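Local coordinates for protein phospholyase (Arthrobacter aurescens, PDB 5G4I) that uses pyridoxal 5'-phosphate to carry out phospholyase chemistry on a class III transaminase fold, eliminating phosphate from a phosphorylated amine substrate, at residues Y57-H69 and K412-I426. Sequence-based numbering, arbitrary orientation.
Sequences YLDGYNNVPHVGH and KMRPPLVFGREHADI. With PO4 (phosphate ion), chain D.
Arg414 slides in alongside Tyr61 and takes its backbone carbonyl side-on: NE and NH2 both donate to Tyr61 O, at 2.9 and 2.8 Å. The same NH2 lies over one face of the Tyr61 ring, a cation-pi contact with the planes 50° apart. The Asn63 amide stacks nearly parallel on one guanidinium face, OD1 3.4 Å from Arg414 CZ, brought there with CG between the backbone N and the carbonyl carbon (chi1 63°); Lys412 NZ lies over the opposite face, toward its rim. Arg414 aims NH1 and NH2 at a phosphate ion, probably from the crystallisation liquor, which Gln254 and Arg90 of the second subunit also bind. This anion pocket lies near the cofactor, consistent with a place for a substrate's phosphate.

Asp59 lays its carboxylate against the Pro416 ring, CG 3.8 Å from Pro416 CD. Its OD1 accepts from Tyr61 N (an Asx turn) and Asn62 N (an Asx motif), while OD2 takes Asn62 ND2 and, on its anti lone pair, His69 NE2. Asn62 also bonds His88 (through OD1) and Tyr91 (through ND2) of the second subunit. Replacing Asp59 with alanine is likely to leave His69 NE2 and the N-H groups of Tyr61 and Asn62 without their acceptor, letting the turn presenting Tyr61 O shift.

Strands 56-59 and 410-413 flank strand 399-404; Leu58 reaches Phe419 and helix 421-436, while Val67 and Val418 both pack on helices 316-331 and 334-355.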
# COMPACT_ATOMS: atom_id res chain seq x y z
N TYR A 57 -11.97 23.13 16.78
CA TYR A 57 -10.80 22.72 17.50
C TYR A 57 -9.49 23.17 16.76
O TYR A 57 -9.46 23.18 15.51
CB TYR A 57 -10.69 21.17 17.65
CG TYR A 57 -11.90 20.48 18.25
CD1 TYR A 57 -13.01 20.25 17.47
CD2 TYR A 57 -11.91 20.11 19.54
CE1 TYR A 57 -14.15 19.63 17.99
CE2 TYR A 57 -13.01 19.42 20.10
CZ TYR A 57 -14.14 19.31 19.33
OH TYR A 57 -15.24 18.65 19.87
N LEU A 58 -8.49 23.46 17.58
CA LEU A 58 -7.10 23.68 17.12
C LEU A 58 -6.44 22.28 17.02
O LEU A 58 -6.40 21.54 17.98
CB LEU A 58 -6.33 24.57 18.09
CG LEU A 58 -4.84 24.85 17.72
CD1 LEU A 58 -4.68 25.50 16.40
CD2 LEU A 58 -4.17 25.68 18.83
N ASP A 59 -5.90 21.94 15.80
CA ASP A 59 -5.20 20.68 15.57
C ASP A 59 -3.77 20.70 16.08
O ASP A 59 -2.92 21.31 15.41
CB ASP A 59 -5.26 20.31 14.07
CG ASP A 59 -4.81 18.88 13.76
OD1 ASP A 59 -4.18 18.25 14.64
OD2 ASP A 59 -5.14 18.45 12.63
N GLY A 60 -3.50 20.13 17.26
CA GLY A 60 -2.12 19.90 17.75
C GLY A 60 -1.53 18.52 17.60
O GLY A 60 -0.59 18.14 18.33
N TYR A 61 -2.12 17.76 16.64
CA TYR A 61 -1.82 16.32 16.51
C TYR A 61 -1.50 15.78 15.13
O TYR A 61 -0.67 14.87 15.01
CB TYR A 61 -3.02 15.47 17.17
CG TYR A 61 -2.89 13.96 16.96
CD1 TYR A 61 -1.94 13.27 17.59
CD2 TYR A 61 -3.58 13.38 15.91
CE1 TYR A 61 -1.74 11.92 17.27
CE2 TYR A 61 -3.36 12.06 15.58
CZ TYR A 61 -2.48 11.40 16.32
OH TYR A 61 -2.29 10.07 15.92
N ASN A 62 -2.24 16.19 14.10
CA ASN A 62 -2.20 15.47 12.80
C ASN A 62 -1.04 15.89 11.91
O ASN A 62 -0.94 17.05 11.52
CB ASN A 62 -3.52 15.61 12.05
CG ASN A 62 -4.63 14.79 12.75
OD1 ASN A 62 -4.60 13.54 12.76
ND2 ASN A 62 -5.47 15.50 13.53
N ASN A 63 -0.17 14.91 11.55
CA ASN A 63 0.91 15.13 10.62
C ASN A 63 0.63 14.75 9.15
O ASN A 63 1.35 15.23 8.24
CB ASN A 63 2.18 14.43 11.04
CG ASN A 63 2.06 12.92 11.08
OD1 ASN A 63 0.99 12.35 11.08
ND2 ASN A 63 3.26 12.26 11.11
N VAL A 64 -0.43 14.01 8.86
CA VAL A 64 -0.78 13.69 7.51
C VAL A 64 -1.12 14.96 6.68
O VAL A 64 -0.63 15.13 5.53
CB VAL A 64 -1.86 12.56 7.44
CG1 VAL A 64 -2.44 12.45 6.04
CG2 VAL A 64 -1.27 11.24 7.92
N PRO A 65 -1.97 15.92 7.19
CA PRO A 65 -2.21 17.17 6.49
C PRO A 65 -1.08 18.17 6.73
O PRO A 65 -1.19 19.23 7.34
CB PRO A 65 -3.53 17.68 7.17
CG PRO A 65 -3.48 17.14 8.48
CD PRO A 65 -2.84 15.78 8.37
N HIS A 66 0.12 17.75 6.23
CA HIS A 66 1.38 18.50 6.37
C HIS A 66 1.26 20.00 6.03
O HIS A 66 1.83 20.85 6.77
CB HIS A 66 2.43 17.88 5.38
CG HIS A 66 3.86 18.32 5.59
ND1 HIS A 66 4.54 18.06 6.76
CD2 HIS A 66 4.71 18.97 4.76
CE1 HIS A 66 5.78 18.52 6.61
NE2 HIS A 66 5.90 19.08 5.44
N VAL A 67 0.53 20.35 4.95
CA VAL A 67 0.35 21.74 4.53
C VAL A 67 -1.03 22.34 4.85
O VAL A 67 -1.46 23.31 4.21
CB VAL A 67 0.80 21.98 3.07
CG1 VAL A 67 2.34 21.72 2.95
CG2 VAL A 67 0.10 21.09 2.04
N GLY A 68 -1.71 21.67 5.75
CA GLY A 68 -2.97 22.15 6.30
C GLY A 68 -4.22 21.46 5.71
O GLY A 68 -4.23 20.98 4.53
N HIS A 69 -5.27 21.35 6.52
CA HIS A 69 -6.54 20.82 6.04
C HIS A 69 -7.14 21.62 4.86
O HIS A 69 -7.12 22.87 4.88
CB HIS A 69 -7.57 20.82 7.20
CG HIS A 69 -7.15 19.99 8.36
ND1 HIS A 69 -7.15 18.61 8.32
CD2 HIS A 69 -6.67 20.33 9.59
CE1 HIS A 69 -6.70 18.15 9.48
NE2 HIS A 69 -6.41 19.18 10.27
N LYS A 412 1.98 14.41 23.67
CA LYS A 412 2.55 14.58 22.33
C LYS A 412 1.83 15.64 21.54
O LYS A 412 0.59 15.58 21.40
CB LYS A 412 2.38 13.35 21.58
CG LYS A 412 2.94 13.37 20.18
CD LYS A 412 2.06 12.56 19.26
CE LYS A 412 2.55 11.21 18.90
NZ LYS A 412 1.88 10.69 17.70
N MET A 413 2.65 16.50 20.91
CA MET A 413 2.07 17.62 20.10
C MET A 413 2.84 17.76 18.82
O MET A 413 4.11 17.79 18.87
CB MET A 413 2.25 18.80 20.90
CG MET A 413 1.27 18.73 22.07
SD MET A 413 1.52 19.59 23.57
CE MET A 413 3.00 20.47 23.98
N ARG A 414 2.09 17.71 17.74
CA ARG A 414 2.65 17.44 16.40
C ARG A 414 1.62 17.95 15.44
O ARG A 414 1.00 17.20 14.72
CB ARG A 414 2.96 15.90 16.23
CG ARG A 414 3.50 15.45 14.82
CD ARG A 414 3.34 13.93 14.52
NE ARG A 414 1.89 13.68 14.45
CZ ARG A 414 1.34 12.45 14.42
NH1 ARG A 414 2.11 11.36 14.14
NH2 ARG A 414 0.04 12.23 14.39
N PRO A 415 1.55 19.30 15.30
CA PRO A 415 0.48 19.90 14.43
C PRO A 415 0.78 19.91 12.94
O PRO A 415 2.00 19.70 12.60
CB PRO A 415 0.42 21.35 14.96
CG PRO A 415 1.82 21.63 15.44
CD PRO A 415 2.28 20.34 16.07
N PRO A 416 -0.15 20.18 12.05
CA PRO A 416 0.18 20.54 10.65
C PRO A 416 1.33 21.56 10.61
O PRO A 416 1.46 22.42 11.51
CB PRO A 416 -1.16 21.09 10.09
CG PRO A 416 -2.19 20.34 10.97
CD PRO A 416 -1.61 20.31 12.35
N LEU A 417 2.21 21.48 9.59
CA LEU A 417 3.42 22.36 9.52
C LEU A 417 3.09 23.82 9.15
O LEU A 417 4.00 24.67 9.07
CB LEU A 417 4.52 21.76 8.59
CG LEU A 417 5.91 21.82 9.27
CD1 LEU A 417 6.09 20.79 10.35
CD2 LEU A 417 7.04 21.67 8.22
N VAL A 418 1.82 24.18 8.90
CA VAL A 418 1.34 25.54 8.76
C VAL A 418 0.95 26.17 10.12
O VAL A 418 0.52 27.33 10.17
CB VAL A 418 0.18 25.63 7.74
CG1 VAL A 418 0.63 25.36 6.36
CG2 VAL A 418 -0.98 24.75 8.13
N PHE A 419 1.17 25.51 11.24
CA PHE A 419 0.91 26.03 12.61
C PHE A 419 1.97 27.06 12.92
O PHE A 419 3.20 26.89 12.74
CB PHE A 419 1.09 24.80 13.55
CG PHE A 419 0.71 24.94 15.02
CD1 PHE A 419 1.70 25.33 15.92
CD2 PHE A 419 -0.53 24.53 15.51
CE1 PHE A 419 1.48 25.31 17.30
CE2 PHE A 419 -0.75 24.51 16.88
CZ PHE A 419 0.25 24.87 17.75
N GLY A 420 1.48 28.23 13.36
CA GLY A 420 2.30 29.44 13.62
C GLY A 420 2.31 29.86 15.11
O GLY A 420 1.78 29.18 16.01
N ARG A 421 2.93 31.02 15.41
CA ARG A 421 3.15 31.50 16.74
C ARG A 421 1.87 31.79 17.49
O ARG A 421 1.76 31.37 18.66
CB ARG A 421 4.07 32.75 16.69
CG ARG A 421 4.24 33.49 18.04
CD ARG A 421 5.10 32.72 18.93
N GLU A 422 0.93 32.43 16.80
CA GLU A 422 -0.39 32.61 17.47
C GLU A 422 -1.00 31.27 17.92
O GLU A 422 -1.62 31.18 19.01
CB GLU A 422 -1.31 33.40 16.61
CG GLU A 422 -2.61 33.79 17.31
CD GLU A 422 -3.59 34.63 16.42
OE1 GLU A 422 -3.36 34.87 15.16
OE2 GLU A 422 -4.67 34.94 17.04
N HIS A 423 -0.91 30.23 17.07
CA HIS A 423 -1.46 28.94 17.45
C HIS A 423 -0.72 28.28 18.60
O HIS A 423 -1.29 27.65 19.51
CB HIS A 423 -1.43 28.01 16.21
CG HIS A 423 -2.03 28.58 14.97
ND1 HIS A 423 -3.28 29.16 14.83
CD2 HIS A 423 -1.49 28.61 13.72
CE1 HIS A 423 -3.48 29.51 13.58
NE2 HIS A 423 -2.38 29.19 12.89
N ALA A 424 0.65 28.37 18.62
CA ALA A 424 1.47 27.91 19.69
C ALA A 424 1.00 28.53 21.04
O ALA A 424 0.93 27.84 22.08
CB ALA A 424 2.95 28.18 19.47
N ASP A 425 0.76 29.87 21.00
CA ASP A 425 0.36 30.52 22.27
C ASP A 425 -1.01 30.07 22.74
O ASP A 425 -1.20 29.89 23.95
CB ASP A 425 0.36 32.05 22.06
CG ASP A 425 1.81 32.64 21.93
OD1 ASP A 425 2.81 32.03 22.39
OD2 ASP A 425 1.88 33.83 21.42
N ILE A 426 -1.93 29.83 21.82
CA ILE A 426 -3.25 29.24 22.25
C ILE A 426 -3.06 27.88 22.94
O ILE A 426 -3.48 27.64 24.05
CB ILE A 426 -4.24 29.22 21.09
CG1 ILE A 426 -4.63 30.59 20.61
CG2 ILE A 426 -5.44 28.33 21.43
CD1 ILE A 426 -5.24 30.66 19.20
P PO4 D . 0.04 8.42 14.52
O1 PO4 D . 1.42 8.72 14.52
O2 PO4 D . -0.86 9.41 13.79
O3 PO4 D . -0.21 8.95 15.93
O4 PO4 D . -0.42 7.00 14.34